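Local coordinates for BepE protein (Bartonella henselae str. Houston-1, PDB 4YK3) that is a type IV secretion effector translocated by the VirB system, represented here by its BID domain, which is probably involved in recognition as a secretion substrate, at residues K56-E61 / S73-E78. Numbering follows the deposited sequence.
Sequences KEKMQE and SRQVAE
The carboxamide of Gln75 is the one flat group in this contact, and it is used at its edge: Lys58 stacks on neither face. Lys58 NZ donates to Gln75 OE1 at 3.1 Å, lies in the carbonyl plane and makes a C=O...N angle of 124°, which places the ammonium on a lone pair. The lone pair is the one on the NE2 side, since NZ stands 3.9 Å from Gln75 NE2. A single water closes the gap, accepting from Lys58 NZ at 2.8 Å and from Gln75 NE2 at 3.1 Å. Like NZ, it sits only about half an ångström from the amide plane, so the lysine and water together complete a nearly flat ring along the amide edge. NE2 is also hydrogen-bonded to Ser82 OG. The amide orientation is supported chiefly by Lys58, whose ammonium can only donate and so needs OE1; Ser82 and the water, which can each donate or accept, are merely compatible with it. The BID domain is a four-helix bundle topped with a hook, and here the contact links helix 56-64 to helix 69-78 at the surface. Just 59 Å² is buried in all, both sides summed, and no other side chains meet between the segments. The bundle's hydrophobic packing is made instead by neighbours such as Val76, which touches Leu109 and Leu113 of helix 97-129, and Met59, which touches Val41 of helix 32-49. The two side chains differ in shape: Gln75 is extended, with CG opposite its backbone N (chi1 175°), while the Lys58 chain bends at chi2 (-147°) and crosses it at about a right angle.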
loop_
_atom_site.group_PDB
_atom_site.type_symbol
_atom_site.label_atom_id
_atom_site.label_comp_id
_atom_site.label_asym_id
_atom_site.label_seq_id
_atom_site.Cartn_x
_atom_site.Cartn_y
_atom_site.Cartn_z
ATOM N N LYS A 56 7.209 1.877 -1.112
ATOM C CA LYS A 56 6.966 3.301 -0.880
ATOM C C LYS A 56 6.802 4.101 -2.173
ATOM O O LYS A 56 5.840 4.882 -2.324
ATOM C CB LYS A 56 8.084 3.902 -0.042
ATOM C CG LYS A 56 7.938 3.602 1.439
ATOM C CD LYS A 56 8.861 4.501 2.221
ATOM C CE LYS A 56 8.635 5.930 1.827
ATOM N NZ LYS A 56 9.372 6.871 2.723
ATOM N N GLU A 57 7.727 3.891 -3.096
ATOM C CA GLU A 57 7.707 4.574 -4.384
ATOM C C GLU A 57 6.418 4.289 -5.166
ATOM O O GLU A 57 5.767 5.208 -5.677
ATOM C CB GLU A 57 8.926 4.158 -5.202
ATOM C CG GLU A 57 9.118 4.906 -6.505
ATOM C CD GLU A 57 10.517 4.710 -7.067
ATOM O OE1 GLU A 57 10.893 3.552 -7.356
ATOM O OE2 GLU A 57 11.246 5.716 -7.192
ATOM N N LYS A 58 6.037 3.019 -5.241
ATOM C CA LYS A 58 4.854 2.637 -5.991
ATOM C C LYS A 58 3.574 3.180 -5.350
ATOM O O LYS A 58 2.617 3.475 -6.049
ATOM C CB LYS A 58 4.769 1.117 -6.137
ATOM C CG LYS A 58 5.795 0.538 -7.116
ATOM C CD LYS A 58 5.266 -0.690 -7.844
ATOM C CE LYS A 58 6.281 -1.209 -8.857
ATOM N NZ LYS A 58 5.723 -2.283 -9.731
ATOM N N MET A 59 3.553 3.300 -4.027
ATOM C CA MET A 59 2.386 3.862 -3.369
ATOM C C MET A 59 2.268 5.351 -3.693
ATOM O O MET A 59 1.161 5.861 -3.846
ATOM C CB MET A 59 2.440 3.635 -1.857
ATOM C CG MET A 59 1.995 2.235 -1.442
ATOM S SD MET A 59 1.767 2.124 0.331
ATOM C CE MET A 59 3.467 2.306 0.936
ATOM N N GLN A 60 3.407 6.032 -3.814
ATOM C CA GLN A 60 3.404 7.433 -4.229
ATOM C C GLN A 60 2.906 7.526 -5.658
ATOM O O GLN A 60 2.145 8.428 -6.000
ATOM C CB GLN A 60 4.792 8.068 -4.111
ATOM C CG GLN A 60 5.245 8.318 -2.679
ATOM C CD GLN A 60 4.317 9.256 -1.927
ATOM O OE1 GLN A 60 4.141 10.417 -2.310
ATOM N NE2 GLN A 60 3.706 8.752 -0.857
ATOM N N GLU A 61 3.315 6.575 -6.488
ATOM C CA GLU A 61 2.918 6.592 -7.890
ATOM C C GLU A 61 1.418 6.421 -8.029
ATOM O O GLU A 61 0.787 7.045 -8.884
ATOM C CB GLU A 61 3.659 5.511 -8.676
ATOM C CG GLU A 61 5.066 5.952 -9.068
ATOM C CD GLU A 61 5.972 4.805 -9.485
ATOM O OE1 GLU A 61 5.505 3.642 -9.527
ATOM O OE2 GLU A 61 7.156 5.078 -9.768
ATOM N N SER A 73 -1.971 -3.787 -6.431
ATOM C CA SER A 73 -2.560 -4.756 -5.527
ATOM C C SER A 73 -2.430 -6.193 -6.042
ATOM O O SER A 73 -2.046 -7.088 -5.292
ATOM C CB SER A 73 -4.026 -4.421 -5.292
ATOM O OG SER A 73 -4.341 -4.622 -3.934
ATOM N N ARG A 74 -2.753 -6.414 -7.313
ATOM C CA ARG A 74 -2.709 -7.759 -7.855
ATOM C C ARG A 74 -1.262 -8.251 -7.916
ATOM O O ARG A 74 -0.984 -9.396 -7.565
ATOM C CB ARG A 74 -3.365 -7.819 -9.234
ATOM N N GLN A 75 -0.340 -7.382 -8.319
ATOM C CA GLN A 75 1.050 -7.801 -8.465
ATOM C C GLN A 75 1.582 -8.338 -7.132
ATOM O O GLN A 75 2.208 -9.401 -7.078
ATOM C CB GLN A 75 1.938 -6.655 -8.960
ATOM C CG GLN A 75 3.428 -7.051 -9.003
ATOM C CD GLN A 75 4.372 -5.910 -9.371
ATOM O OE1 GLN A 75 3.949 -4.766 -9.554
ATOM N NE2 GLN A 75 5.670 -6.224 -9.473
ATOM N N VAL A 76 1.308 -7.623 -6.047
ATOM C CA VAL A 76 1.836 -8.062 -4.769
ATOM C C VAL A 76 1.120 -9.325 -4.316
ATOM O O VAL A 76 1.751 -10.228 -3.788
ATOM C CB VAL A 76 1.741 -6.954 -3.725
ATOM C CG1 VAL A 76 1.996 -7.492 -2.315
ATOM C CG2 VAL A 76 2.744 -5.872 -4.058
ATOM N N ALA A 77 -0.182 -9.418 -4.565
ATOM C CA ALA A 77 -0.931 -10.556 -4.059
ATOM C C ALA A 77 -0.649 -11.800 -4.870
ATOM O O ALA A 77 -0.630 -12.902 -4.340
ATOM C CB ALA A 77 -2.445 -10.258 -4.043
ATOM N N GLU A 78 -0.448 -11.648 -6.168
ATOM C CA GLU A 78 -0.311 -12.858 -6.960
ATOM C C GLU A 78 1.123 -13.084 -7.429
ATOM O O GLU A 78 1.448 -14.118 -7.973
ATOM C CB GLU A 78 -1.298 -12.836 -8.120
ATOM C CG GLU A 78 -2.692 -13.286 -7.634
ATOM C CD GLU A 78 -2.686 -14.693 -6.961
ATOM O OE1 GLU A 78 -1.993 -15.609 -7.480
ATOM O OE2 GLU A 78 -3.371 -14.890 -5.920
HETATM O O HOH W 1 7.856 -4.026 -9.675
#